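Local coordinates for protein DNA polymerase II large subunit (Pyrococcus horikoshii, PDB 5BKH) that carries a mini-intein that probably excises itself from the polymerase precursor and joins the flanking sequences, here in a domain-swapped form, at residues 34-39 against 49-54; 72-77 against 155-160; 88-93 against 137-142; 98-103 against 113-118. All blocks are in the same frame, centred on the assembly; numbering follows the deposited sequence.

Interaction 1 of 4, residues 34-39 against 49-54; sequences ELFDEE and KKPKVD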
loop_
_atom_site.group_PDB
_atom_site.type_symbol
_atom_site.label_atom_id
_atom_site.label_comp_id
_atom_site.label_asym_id
_atom_site.label_seq_id
_atom_site.Cartn_x
_atom_site.Cartn_y
_atom_site.Cartn_z
ATOM N N GLU A 34 -7.218 -27.714 14.960
ATOM C CA GLU A 34 -6.597 -28.957 15.403
ATOM C C GLU A 34 -7.609 -30.050 15.726
ATOM O O GLU A 34 -7.199 -31.162 16.076
ATOM C CB GLU A 34 -5.698 -28.689 16.611
ATOM C CG GLU A 34 -4.294 -28.256 16.215
ATOM C CD GLU A 34 -3.729 -27.180 17.116
ATOM O OE1 GLU A 34 -4.312 -26.933 18.195
ATOM O OE2 GLU A 34 -2.703 -26.575 16.740
ATOM N N LEU A 35 -8.904 -29.765 15.626
ATOM C CA LEU A 35 -9.956 -30.765 15.748
ATOM C C LEU A 35 -10.342 -31.376 14.409
ATOM O O LEU A 35 -11.233 -32.230 14.365
ATOM C CB LEU A 35 -11.192 -30.149 16.409
ATOM C CG LEU A 35 -11.450 -30.479 17.878
ATOM C CD1 LEU A 35 -10.292 -30.047 18.760
ATOM C CD2 LEU A 35 -12.738 -29.802 18.319
ATOM N N PHE A 36 -9.713 -30.945 13.323
ATOM C CA PHE A 36 -9.894 -31.526 12.002
ATOM C C PHE A 36 -8.574 -32.146 11.560
ATOM O O PHE A 36 -7.552 -32.030 12.240
ATOM C CB PHE A 36 -10.363 -30.469 10.991
ATOM C CG PHE A 36 -11.825 -30.128 11.098
ATOM C CD1 PHE A 36 -12.340 -29.565 12.256
ATOM C CD2 PHE A 36 -12.684 -30.366 10.038
ATOM C CE1 PHE A 36 -13.680 -29.257 12.354
ATOM C CE2 PHE A 36 -14.026 -30.056 10.131
ATOM C CZ PHE A 36 -14.524 -29.504 11.290
ATOM N N ASP A 37 -8.596 -32.815 10.414
ATOM C CA ASP A 37 -7.363 -33.338 9.831
ATOM C C ASP A 37 -7.529 -33.398 8.315
ATOM O O ASP A 37 -8.365 -32.688 7.743
ATOM C CB ASP A 37 -6.987 -34.695 10.459
ATOM C CG ASP A 37 -8.069 -35.748 10.297
ATOM O OD1 ASP A 37 -9.082 -35.485 9.614
ATOM O OD2 ASP A 37 -7.895 -36.853 10.855
ATOM N N GLU A 38 -6.736 -34.251 7.666
ATOM C CA GLU A 38 -6.644 -34.305 6.207
ATOM C C GLU A 38 -6.222 -32.946 5.647
ATOM O O GLU A 38 -6.850 -32.394 4.743
ATOM C CB GLU A 38 -7.955 -34.789 5.582
ATOM C CG GLU A 38 -7.892 -36.217 5.069
ATOM C CD GLU A 38 -8.955 -36.518 4.035
ATOM O OE1 GLU A 38 -8.948 -35.863 2.969
ATOM O OE2 GLU A 38 -9.790 -37.415 4.283
ATOM N N GLU A 39 -5.133 -32.415 6.202
ATOM C CA GLU A 39 -4.638 -31.102 5.822
ATOM C C GLU A 39 -4.262 -31.068 4.345
ATOM O O GLU A 39 -3.865 -32.077 3.755
ATOM C CB GLU A 39 -3.427 -30.729 6.679
ATOM C CG GLU A 39 -3.191 -29.235 6.814
ATOM C CD GLU A 39 -1.983 -28.907 7.670
ATOM O OE1 GLU A 39 -0.847 -29.183 7.230
ATOM O OE2 GLU A 39 -2.166 -28.376 8.785
ATOM N N LYS A 49 -10.598 -30.479 6.085
ATOM C CA LYS A 49 -11.971 -30.760 5.696
ATOM C C LYS A 49 -12.606 -31.936 6.425
ATOM O O LYS A 49 -13.840 -32.025 6.449
ATOM C CB LYS A 49 -12.052 -31.025 4.183
ATOM C CG LYS A 49 -11.853 -29.787 3.331
ATOM C CD LYS A 49 -12.321 -30.006 1.902
ATOM C CE LYS A 49 -11.226 -29.659 0.905
ATOM N NZ LYS A 49 -11.702 -29.754 -0.503
ATOM N N LYS A 50 -11.821 -32.836 7.013
ATOM C CA LYS A 50 -12.381 -33.995 7.689
ATOM C C LYS A 50 -12.314 -33.794 9.191
ATOM O O LYS A 50 -11.220 -33.559 9.726
ATOM C CB LYS A 50 -11.635 -35.265 7.297
ATOM C CG LYS A 50 -12.481 -36.255 6.509
ATOM C CD LYS A 50 -11.981 -37.680 6.694
ATOM C CE LYS A 50 -12.319 -38.213 8.078
ATOM N NZ LYS A 50 -12.215 -39.698 8.149
ATOM N N PRO A 51 -13.437 -33.858 9.904
ATOM C CA PRO A 51 -13.392 -33.773 11.367
ATOM C C PRO A 51 -13.163 -35.140 11.989
ATOM O O PRO A 51 -13.622 -36.168 11.485
ATOM C CB PRO A 51 -14.785 -33.232 11.716
ATOM C CG PRO A 51 -15.663 -33.798 10.647
ATOM C CD PRO A 51 -14.819 -33.885 9.391
ATOM N N LYS A 52 -12.428 -35.148 13.097
ATOM C CA LYS A 52 -12.209 -36.367 13.863
ATOM C C LYS A 52 -13.072 -36.424 15.116
ATOM O O LYS A 52 -12.895 -37.324 15.943
ATOM C CB LYS A 52 -10.729 -36.517 14.220
ATOM C CG LYS A 52 -10.026 -35.236 14.626
ATOM C CD LYS A 52 -8.515 -35.412 14.530
ATOM C CE LYS A 52 -7.774 -34.224 15.110
ATOM N NZ LYS A 52 -6.309 -34.320 14.862
ATOM N N VAL A 53 -14.000 -35.483 15.265
ATOM C CA VAL A 53 -14.984 -35.480 16.341
ATOM C C VAL A 53 -16.271 -34.902 15.768
ATOM O O VAL A 53 -16.231 -34.014 14.911
ATOM C CB VAL A 53 -14.478 -34.677 17.563
ATOM C CG1 VAL A 53 -15.635 -34.182 18.421
ATOM C CG2 VAL A 53 -13.514 -35.511 18.399
ATOM N N ASP A 54 -17.413 -35.435 16.207
ATOM C CA ASP A 54 -18.708 -34.909 15.790
ATOM C C ASP A 54 -18.793 -33.413 16.073
ATOM O O ASP A 54 -18.928 -32.998 17.227
ATOM C CB ASP A 54 -19.843 -35.651 16.496
ATOM C CG ASP A 54 -20.273 -36.898 15.750
ATOM O OD1 ASP A 54 -19.755 -37.991 16.066
ATOM O OD2 ASP A 54 -21.130 -36.783 14.848
#

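Interaction 2 of 4, residues 72-77 against 155-160; sequences IEEVIK and SLNAKK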
loop_
_atom_site.group_PDB
_atom_site.type_symbol
_atom_site.label_atom_id
_atom_site.label_comp_id
_atom_site.label_asym_id
_atom_site.label_seq_id
_atom_site.Cartn_x
_atom_site.Cartn_y
_atom_site.Cartn_z
ATOM N N ILE A 72 -19.650 -27.605 9.738
ATOM C CA ILE A 72 -18.350 -26.990 9.496
ATOM C C ILE A 72 -17.740 -27.688 8.284
ATOM O O ILE A 72 -17.166 -28.770 8.406
ATOM C CB ILE A 72 -17.441 -27.101 10.720
ATOM C CG1 ILE A 72 -18.072 -26.404 11.924
ATOM C CG2 ILE A 72 -16.069 -26.529 10.410
ATOM C CD1 ILE A 72 -17.092 -26.115 13.042
ATOM N N GLU A 73 -17.862 -27.070 7.107
ATOM C CA GLU A 73 -17.331 -27.694 5.900
ATOM C C GLU A 73 -15.805 -27.705 5.917
ATOM O O GLU A 73 -15.178 -28.768 5.845
ATOM C CB GLU A 73 -17.863 -26.969 4.663
ATOM C CG GLU A 73 -19.373 -27.063 4.508
ATOM C CD GLU A 73 -19.897 -26.241 3.347
ATOM O OE1 GLU A 73 -19.160 -25.355 2.864
ATOM O OE2 GLU A 73 -21.048 -26.477 2.920
ATOM N N GLU A 74 -15.189 -26.531 6.027
ATOM C CA GLU A 74 -13.741 -26.411 6.044
ATOM C C GLU A 74 -13.304 -25.531 7.203
ATOM O O GLU A 74 -14.033 -24.633 7.631
ATOM C CB GLU A 74 -13.215 -25.816 4.733
ATOM C CG GLU A 74 -13.593 -26.598 3.494
ATOM C CD GLU A 74 -13.518 -25.757 2.238
ATOM O OE1 GLU A 74 -13.109 -24.581 2.339
ATOM O OE2 GLU A 74 -13.866 -26.269 1.153
ATOM N N VAL A 75 -12.104 -25.797 7.712
ATOM C CA VAL A 75 -11.415 -24.885 8.617
ATOM C C VAL A 75 -10.077 -24.529 7.981
ATOM O O VAL A 75 -9.348 -25.412 7.513
ATOM C CB VAL A 75 -11.224 -25.489 10.018
ATOM C CG1 VAL A 75 -10.804 -24.411 11.009
ATOM C CG2 VAL A 75 -12.499 -26.158 10.476
ATOM N N ILE A 76 -9.761 -23.241 7.956
ATOM C CA ILE A 76 -8.654 -22.719 7.171
ATOM C C ILE A 76 -7.671 -22.017 8.096
ATOM O O ILE A 76 -8.069 -21.362 9.064
ATOM C CB ILE A 76 -9.161 -21.770 6.068
ATOM C CG1 ILE A 76 -10.109 -22.523 5.133
ATOM C CG2 ILE A 76 -8.003 -21.175 5.286
ATOM C CD1 ILE A 76 -10.490 -21.748 3.893
ATOM N N LYS A 77 -6.384 -22.166 7.792
ATOM C CA LYS A 77 -5.303 -21.567 8.562
ATOM C C LYS A 77 -4.363 -20.886 7.582
ATOM O O LYS A 77 -3.782 -21.548 6.714
ATOM C CB LYS A 77 -4.570 -22.630 9.387
ATOM C CG LYS A 77 -3.295 -22.174 10.068
ATOM C CD LYS A 77 -2.507 -23.386 10.561
ATOM C CE LYS A 77 -1.231 -22.987 11.282
ATOM N NZ LYS A 77 -1.518 -22.253 12.545
ATOM N N SER A 155 -9.925 -19.057 9.266
ATOM C CA SER A 155 -11.201 -18.846 8.605
ATOM C C SER A 155 -12.067 -20.075 8.823
ATOM O O SER A 155 -11.571 -21.173 9.082
ATOM C CB SER A 155 -11.034 -18.579 7.104
ATOM O OG SER A 155 -10.310 -17.386 6.874
ATOM N N LEU A 156 -13.377 -19.876 8.714
ATOM C CA LEU A 156 -14.345 -20.945 8.901
ATOM C C LEU A 156 -15.340 -20.886 7.757
ATOM O O LEU A 156 -15.978 -19.853 7.537
ATOM C CB LEU A 156 -15.056 -20.812 10.253
ATOM C CG LEU A 156 -16.333 -21.613 10.538
ATOM C CD1 LEU A 156 -16.256 -23.036 10.006
ATOM C CD2 LEU A 156 -16.636 -21.618 12.029
ATOM N N ASN A 157 -15.464 -21.987 7.027
ATOM C CA ASN A 157 -16.495 -22.139 6.011
ATOM C C ASN A 157 -17.581 -23.034 6.594
ATOM O O ASN A 157 -17.338 -24.211 6.887
ATOM C CB ASN A 157 -15.921 -22.718 4.721
ATOM C CG ASN A 157 -15.157 -21.687 3.917
ATOM O OD1 ASN A 157 -15.425 -20.487 4.010
ATOM N ND2 ASN A 157 -14.202 -22.150 3.115
ATOM N N ALA A 158 -18.762 -22.467 6.798
ATOM C CA ALA A 158 -19.900 -23.202 7.317
ATOM C C ALA A 158 -21.011 -23.191 6.280
ATOM O O ALA A 158 -21.001 -22.398 5.334
ATOM C CB ALA A 158 -20.391 -22.612 8.641
ATOM N N LYS A 159 -21.968 -24.092 6.459
ATOM C CA LYS A 159 -23.031 -24.274 5.484
ATOM C C LYS A 159 -24.198 -23.347 5.810
ATOM O O LYS A 159 -24.625 -23.259 6.968
ATOM C CB LYS A 159 -23.475 -25.738 5.459
ATOM C CG LYS A 159 -24.786 -26.000 4.744
ATOM C CD LYS A 159 -25.506 -27.189 5.360
ATOM C CE LYS A 159 -24.677 -28.460 5.222
ATOM N NZ LYS A 159 -25.522 -29.672 5.028
ATOM N N LYS A 160 -24.682 -22.634 4.788
ATOM C CA LYS A 160 -25.839 -21.747 4.877
ATOM C C LYS A 160 -25.599 -20.557 5.804
ATOM O O LYS A 160 -25.425 -19.427 5.337
ATOM C CB LYS A 160 -27.080 -22.523 5.332
ATOM C CG LYS A 160 -28.382 -22.053 4.694
ATOM C CD LYS A 160 -29.534 -22.995 5.017
ATOM C CE LYS A 160 -30.881 -22.337 4.768
ATOM N NZ LYS A 160 -30.786 -21.224 3.781
#

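Interaction 3 of 4, residues 88-93 against 137-142; sequences ELELGS and KVAVKK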
loop_
_atom_site.group_PDB
_atom_site.type_symbol
_atom_site.label_atom_id
_atom_site.label_comp_id
_atom_site.label_asym_id
_atom_site.label_seq_id
_atom_site.Cartn_x
_atom_site.Cartn_y
_atom_site.Cartn_z
ATOM N N GLU A 88 18.382 -19.064 19.637
ATOM C CA GLU A 88 18.521 -19.790 20.891
ATOM C C GLU A 88 19.982 -19.685 21.305
ATOM O O GLU A 88 20.871 -20.192 20.605
ATOM C CB GLU A 88 18.077 -21.240 20.734
ATOM C CG GLU A 88 16.765 -21.551 21.437
ATOM C CD GLU A 88 16.058 -22.756 20.849
ATOM O OE1 GLU A 88 14.811 -22.726 20.760
ATOM O OE2 GLU A 88 16.746 -23.732 20.479
ATOM N N LEU A 89 20.222 -19.003 22.421
ATOM C CA LEU A 89 21.550 -18.711 22.937
ATOM C C LEU A 89 21.863 -19.595 24.141
ATOM O O LEU A 89 20.983 -20.232 24.726
ATOM C CB LEU A 89 21.654 -17.234 23.330
ATOM C CG LEU A 89 20.995 -16.216 22.399
ATOM C CD1 LEU A 89 20.682 -14.933 23.150
ATOM C CD2 LEU A 89 21.920 -15.931 21.241
ATOM N N GLU A 90 23.137 -19.622 24.517
ATOM C CA GLU A 90 23.516 -20.394 25.686
ATOM C C GLU A 90 23.037 -19.678 26.944
ATOM O O GLU A 90 22.649 -18.506 26.913
ATOM C CB GLU A 90 25.028 -20.635 25.715
ATOM C CG GLU A 90 25.859 -19.449 26.163
ATOM C CD GLU A 90 27.353 -19.732 26.135
ATOM O OE1 GLU A 90 27.877 -20.088 25.057
ATOM O OE2 GLU A 90 28.002 -19.604 27.197
ATOM N N LEU A 91 23.049 -20.412 28.058
ATOM C CA LEU A 91 22.517 -19.970 29.346
ATOM C C LEU A 91 20.994 -19.867 29.336
ATOM O O LEU A 91 20.407 -19.217 30.207
ATOM C CB LEU A 91 23.135 -18.635 29.786
ATOM C CG LEU A 91 24.651 -18.600 30.018
ATOM C CD1 LEU A 91 25.050 -17.323 30.741
ATOM C CD2 LEU A 91 25.138 -19.826 30.785
ATOM N N GLY A 92 20.339 -20.497 28.357
ATOM C CA GLY A 92 18.893 -20.551 28.295
ATOM C C GLY A 92 18.207 -19.370 27.640
ATOM O O GLY A 92 17.004 -19.454 27.370
ATOM N N SER A 93 18.920 -18.280 27.366
ATOM C CA SER A 93 18.281 -17.075 26.850
ATOM C C SER A 93 17.838 -17.252 25.400
ATOM O O SER A 93 18.474 -17.955 24.609
ATOM C CB SER A 93 19.229 -15.881 26.955
ATOM O OG SER A 93 18.517 -14.658 26.888
ATOM N N LYS A 137 28.639 -12.378 27.395
ATOM C CA LYS A 137 28.913 -12.876 26.051
ATOM C C LYS A 137 28.387 -14.300 25.952
ATOM O O LYS A 137 28.934 -15.211 26.580
ATOM C CB LYS A 137 30.404 -12.821 25.732
ATOM C CG LYS A 137 31.013 -11.429 25.814
ATOM C CD LYS A 137 32.133 -11.260 24.810
ATOM C CE LYS A 137 33.163 -10.256 25.293
ATOM N NZ LYS A 137 32.562 -9.091 25.988
ATOM N N VAL A 138 27.333 -14.501 25.159
ATOM C CA VAL A 138 26.755 -15.826 24.990
ATOM C C VAL A 138 26.804 -16.193 23.516
ATOM O O VAL A 138 26.926 -15.337 22.645
ATOM C CB VAL A 138 25.315 -15.911 25.530
ATOM C CG1 VAL A 138 25.318 -15.715 27.039
ATOM C CG2 VAL A 138 24.421 -14.884 24.843
ATOM N N ALA A 139 26.720 -17.488 23.242
ATOM C CA ALA A 139 26.874 -18.000 21.890
ATOM C C ALA A 139 25.527 -18.402 21.312
ATOM O O ALA A 139 24.659 -18.908 22.028
ATOM C CB ALA A 139 27.823 -19.200 21.865
ATOM N N VAL A 140 25.367 -18.190 20.009
ATOM C CA VAL A 140 24.163 -18.620 19.308
ATOM C C VAL A 140 24.244 -20.127 19.100
ATOM O O VAL A 140 25.060 -20.611 18.311
ATOM C CB VAL A 140 23.996 -17.893 17.971
ATOM C CG1 VAL A 140 22.719 -18.359 17.292
ATOM C CG2 VAL A 140 23.977 -16.397 18.188
ATOM N N LYS A 141 23.384 -20.871 19.794
ATOM C CA LYS A 141 23.333 -22.317 19.616
ATOM C C LYS A 141 22.425 -22.727 18.468
ATOM O O LYS A 141 22.752 -23.661 17.727
ATOM C CB LYS A 141 22.856 -23.004 20.898
ATOM C CG LYS A 141 23.459 -22.468 22.176
ATOM C CD LYS A 141 22.633 -22.896 23.384
ATOM C CE LYS A 141 22.670 -24.407 23.587
ATOM N NZ LYS A 141 21.653 -24.850 24.584
ATOM N N LYS A 142 21.282 -22.059 18.306
ATOM C CA LYS A 142 20.322 -22.454 17.281
ATOM C C LYS A 142 19.719 -21.229 16.611
ATOM O O LYS A 142 19.473 -20.215 17.264
ATOM C CB LYS A 142 19.205 -23.322 17.874
ATOM C CG LYS A 142 18.650 -24.365 16.917
ATOM C CD LYS A 142 17.413 -25.039 17.497
ATOM C CE LYS A 142 16.864 -26.102 16.560
ATOM N NZ LYS A 142 15.474 -25.787 16.127
#

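Interaction 4 of 4, residues 98-103 against 113-118; sequences TVDHPV and EKRAFE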
loop_
_atom_site.group_PDB
_atom_site.type_symbol
_atom_site.label_atom_id
_atom_site.label_comp_id
_atom_site.label_asym_id
_atom_site.label_seq_id
_atom_site.Cartn_x
_atom_site.Cartn_y
_atom_site.Cartn_z
ATOM N N THR A 98 13.327 -9.302 14.014
ATOM C CA THR A 98 13.131 -9.260 12.575
ATOM C C THR A 98 14.452 -9.509 11.855
ATOM O O THR A 98 15.538 -9.283 12.397
ATOM C CB THR A 98 12.548 -7.913 12.139
ATOM O OG1 THR A 98 13.188 -6.853 12.859
ATOM C CG2 THR A 98 11.058 -7.868 12.419
ATOM N N VAL A 99 14.347 -9.972 10.607
ATOM C CA VAL A 99 15.532 -10.312 9.834
ATOM C C VAL A 99 16.436 -9.107 9.619
ATOM O O VAL A 99 17.642 -9.270 9.409
ATOM C CB VAL A 99 15.130 -10.945 8.483
ATOM C CG1 VAL A 99 14.184 -12.114 8.703
ATOM C CG2 VAL A 99 14.501 -9.908 7.576
ATOM N N ASP A 100 15.891 -7.894 9.682
ATOM C CA ASP A 100 16.661 -6.685 9.426
ATOM C C ASP A 100 17.063 -5.945 10.698
ATOM O O ASP A 100 17.789 -4.950 10.616
ATOM C CB ASP A 100 15.871 -5.745 8.507
ATOM C CG ASP A 100 15.775 -6.262 7.079
ATOM O OD1 ASP A 100 16.796 -6.745 6.544
ATOM O OD2 ASP A 100 14.676 -6.177 6.489
ATOM N N HIS A 101 16.621 -6.406 11.861
ATOM C CA HIS A 101 16.950 -5.725 13.105
ATOM C C HIS A 101 18.421 -5.953 13.457
ATOM O O HIS A 101 18.943 -7.055 13.266
ATOM C CB HIS A 101 16.045 -6.229 14.230
ATOM C CG HIS A 101 16.309 -5.595 15.560
ATOM N ND1 HIS A 101 15.708 -4.420 15.959
ATOM C CD2 HIS A 101 17.096 -5.983 16.593
ATOM C CE1 HIS A 101 16.121 -4.106 17.174
ATOM N NE2 HIS A 101 16.962 -5.039 17.583
ATOM N N PRO A 102 19.116 -4.934 13.964
ATOM C CA PRO A 102 20.539 -5.101 14.294
ATOM C C PRO A 102 20.726 -5.800 15.637
ATOM O O PRO A 102 20.079 -5.462 16.630
ATOM C CB PRO A 102 21.063 -3.661 14.333
ATOM C CG PRO A 102 19.868 -2.852 14.738
ATOM C CD PRO A 102 18.659 -3.545 14.153
ATOM N N VAL A 103 21.628 -6.777 15.658
ATOM C CA VAL A 103 21.970 -7.555 16.840
ATOM C C VAL A 103 23.383 -7.182 17.260
ATOM O O VAL A 103 24.289 -7.106 16.419
ATOM C CB VAL A 103 21.861 -9.063 16.562
ATOM C CG1 VAL A 103 22.083 -9.848 17.827
ATOM C CG2 VAL A 103 20.504 -9.398 15.959
ATOM N N GLU A 113 27.332 -3.915 15.300
ATOM C CA GLU A 113 25.926 -4.141 14.996
ATOM C C GLU A 113 25.845 -4.970 13.722
ATOM O O GLU A 113 26.398 -4.585 12.687
ATOM C CB GLU A 113 25.172 -2.821 14.850
ATOM C CG GLU A 113 24.562 -2.333 16.159
ATOM C CD GLU A 113 24.567 -0.822 16.293
ATOM O OE1 GLU A 113 23.951 -0.145 15.444
ATOM O OE2 GLU A 113 25.188 -0.311 17.249
ATOM N N LYS A 114 25.182 -6.117 13.806
ATOM C CA LYS A 114 25.106 -7.059 12.705
ATOM C C LYS A 114 23.647 -7.266 12.340
ATOM O O LYS A 114 22.803 -7.436 13.217
ATOM C CB LYS A 114 25.754 -8.401 13.087
ATOM C CG LYS A 114 26.542 -9.074 11.975
ATOM C CD LYS A 114 27.337 -10.257 12.512
ATOM C CE LYS A 114 27.256 -11.463 11.587
ATOM N NZ LYS A 114 28.449 -12.354 11.708
ATOM N N ARG A 115 23.346 -7.232 11.050
ATOM C CA ARG A 115 22.001 -7.561 10.607
ATOM C C ARG A 115 21.637 -8.973 11.058
ATOM O O ARG A 115 22.381 -9.927 10.809
ATOM C CB ARG A 115 21.925 -7.438 9.091
ATOM C CG ARG A 115 20.556 -7.599 8.497
ATOM C CD ARG A 115 20.589 -7.146 7.042
ATOM N NE ARG A 115 19.348 -7.469 6.353
ATOM C CZ ARG A 115 19.263 -8.284 5.313
ATOM N NH1 ARG A 115 20.341 -8.851 4.788
ATOM N NH2 ARG A 115 18.067 -8.536 4.790
ATOM N N ALA A 116 20.496 -9.095 11.743
ATOM C CA ALA A 116 20.059 -10.390 12.262
ATOM C C ALA A 116 20.132 -11.479 11.201
ATOM O O ALA A 116 20.483 -12.627 11.497
ATOM C CB ALA A 116 18.634 -10.279 12.803
ATOM N N PHE A 117 19.814 -11.130 9.955
ATOM C CA PHE A 117 19.868 -12.095 8.864
ATOM C C PHE A 117 21.266 -12.679 8.692
ATOM O O PHE A 117 21.409 -13.813 8.223
ATOM C CB PHE A 117 19.405 -11.423 7.567
ATOM C CG PHE A 117 19.204 -12.374 6.424
ATOM C CD1 PHE A 117 18.118 -13.235 6.405
ATOM C CD2 PHE A 117 20.093 -12.398 5.362
ATOM C CE1 PHE A 117 17.924 -14.108 5.356
ATOM C CE2 PHE A 117 19.906 -13.270 4.304
ATOM C CZ PHE A 117 18.818 -14.126 4.300
ATOM N N GLU A 118 22.304 -11.930 9.067
ATOM C CA GLU A 118 23.679 -12.371 8.873
ATOM C C GLU A 118 24.252 -13.120 10.069
ATOM O O GLU A 118 25.353 -13.670 9.959
ATOM C CB GLU A 118 24.587 -11.176 8.556
ATOM C CG GLU A 118 24.163 -10.369 7.338
ATOM C CD GLU A 118 24.455 -11.073 6.024
ATOM O OE1 GLU A 118 25.221 -12.061 6.026
ATOM O OE2 GLU A 118 23.913 -10.635 4.988
#

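Interaction 1 of 4, residues 34-39 against 49-54
Phe36 and Pro51 face each other as an antiparallel non-hydrogen-bonded pair with CA atoms 4.2 Å apart, followed by the hydrogen-bonded pair Asp37 and Lys50, where Asp37 N reaches Lys50 O at 2.8 Å and 157°. Beyond them Lys52 N makes only a weak bond to Leu35 O. The Phe36 ring presents one face to Pro51, whose CB lies 3.8 Å from the ring centroid and 19° off its normal, a CH-pi contact offset toward CE2 and CZ. The same ring also packs on Ile72 and Val75. In the beta-rich Hint-type fold expected of an intein, this short bridge fastens strand 36-37, just after helix 29-34, onto strand 45-51. With an alanine in place of Phe36, Pro51 would probably lose the ring under its CB, and Ile72 and Val75 an apolar neighbour. On the other face, Asp37 CG sits between the backbone N and the carbonyl carbon (chi1 58°), which sets the carboxylate alongside Lys50 with OD1 2.9 Å from Lys50 O, an acceptor pair that is probably unfavourable. Lys52 runs extended, its CG 3.2 Å from Leu35 O. Glu38 OE2 rests 3.3 Å from Lys50 CD, while the charged ends stay apart.

Interaction 2 of 4, residues 72-77 against 155-160
Glu74 and Asn157 cross obliquely on one face of the sheet, and the Glu74 carboxylate and Asn157 amide planes are 61° apart. Asn157 ND2 gives a hydrogen to Glu74 OE1 at 2.8 Å, with the acceptor lying in the amide plane but the donor arriving from above the carboxylate. Both side chains have CG beside the backbone N (chi1 -58° for Glu74, -77° for Asn157), which brings the two polar groups together. On that face Ile76 CB meets Ser155 CB at 3.8 Å, and Ile76 CD1 touches Asn157 ND2. On the other face Leu156 crosses Ile72 at about a right angle, its CD1 3.5 Å from Ile72 CG2. Backbone bonds pair Ile76 with Ser155 and Glu74 with Asn157. A classic beta bulge sets two residues, Glu73 and Glu74, against the single Asn157, whose O takes Glu74 N at 3.3 Å and, weakly, Glu73 N. The extra residue carries the Glu73 side chain over to Lys159, where OE2 lies 3.6 Å from CB; Glu73 OE1 is salt-bridged to Arg6. The Ile72 and Leu156 face is covered by Val57 of strand 55-61, with Leu32 of helix 29-34 also on Ile72, while strand 45-51 touches Glu74 and Ile76 through Val47, Lys49 and Val45.

Interaction 3 of 4, residues 88-93 against 137-142
One carbonyl oxygen, that of Glu88, accepts two successive backbone N-H groups, from Lys141 N at 2.7 Å and Lys142 N at 3.0 Å. Both donors lie in the carbonyl plane, and the pair marks a classic beta bulge in strand 135-146. Glu88 N completes the pairing to Lys142 O. One step on, Leu89 sits opposite Val140 in a non-hydrogen-bonded pair; its CD2 packs on Val140 CG2 at 3.7 Å, while its CB meets Val138 CG2, the two side chains crossing at about a right angle. Glu90 N then binds Ala139 O at 3.0 Å. With chi1 at 77°, the Glu90 side chain folds across the other strand: CG lies 3.6 Å from Val138 CB, and OE1 takes a weak bond from Ala139 N. Leu89 N binding Ser93 O closes the turn that leads from strand 84-89 to strand 94-97. Ile125 and Ile127 of strand 124-128 continue the apolar side under Leu89, Val138 and Val140. Glu88 and Lys142 lie side by side, OE2 3.3 Å from CD, yet Glu88 OE2 and Lys142 NZ are 5.0 Å apart and Glu88 OE1 pairs with Arg86. The join is thus held by backbone bonds and aliphatic packing, charge probably adding little.

Interaction 4 of 4, residues 98-103 against 113-118
Thr98 meets Ala116 through its carbonyl, O lying 3.3 Å from CB, and opens a type I turn that His101 N closes on Thr98 O. Val99 O takes Phe117 N at 2.9 Å, and Val99 CB approaches CD1 of the Phe117 ring. Asp100 follows alongside Arg115: OD1 accepts both NE, at 2.7 Å, and NH2, at 2.8 Å, in a side-on grip whose carboxylate and guanidinium planes are only 19° apart. Arg115 is extended, CG opposite its backbone N (chi1 -173°), and Phe117 CB covers one guanidinium face. His101 O binds Ala116 N at 3.0 Å. Thr98 to His101 match the TxxH motif of intein block B, whose histidine probably assists the first acyl shift; here the His101 ring meets His173 of a second subunit edge-to-face, consistent with a splicing site assembled by the swap. Pro102 and Val103 start the hairpin strand, Val103 exchanging two backbone bonds with Lys114 and setting CG2 3.8 Å from Ala116 CB. A leucine at Arg115 would probably leave Asp100 without its cation and Glu147 of a third subunit without its salt-bridge partner. Set between these two carboxylates, the one guanidinium probably offsets their negative charge and ties turn, hairpin and neighbouring chain together.

From the N terminus, interaction 1 closes first, a short loop joining the strand after helix 29-34 to strand 45-51. Interaction 2 opens next, with strand 66-78, and closes last, with strand 153-158. Between its two ends lies interaction 3, and interaction 4, a hairpin contact, falls within interaction 3; none cross. Interactions 1 and 2 touch within one sheet, where strands 45-51 and 66-78 are neighbours and Lys49 packs on Glu74. Interactions 3 and 4 share the six-stranded sheet without touching, their centres about 16 Å apart. The two groups lie on opposite sides of the chain's centre, with centres 38 to 42 Å apart, spanned by two connections, from strand 66-78 to 84-89 and from 135-146 to 153-158.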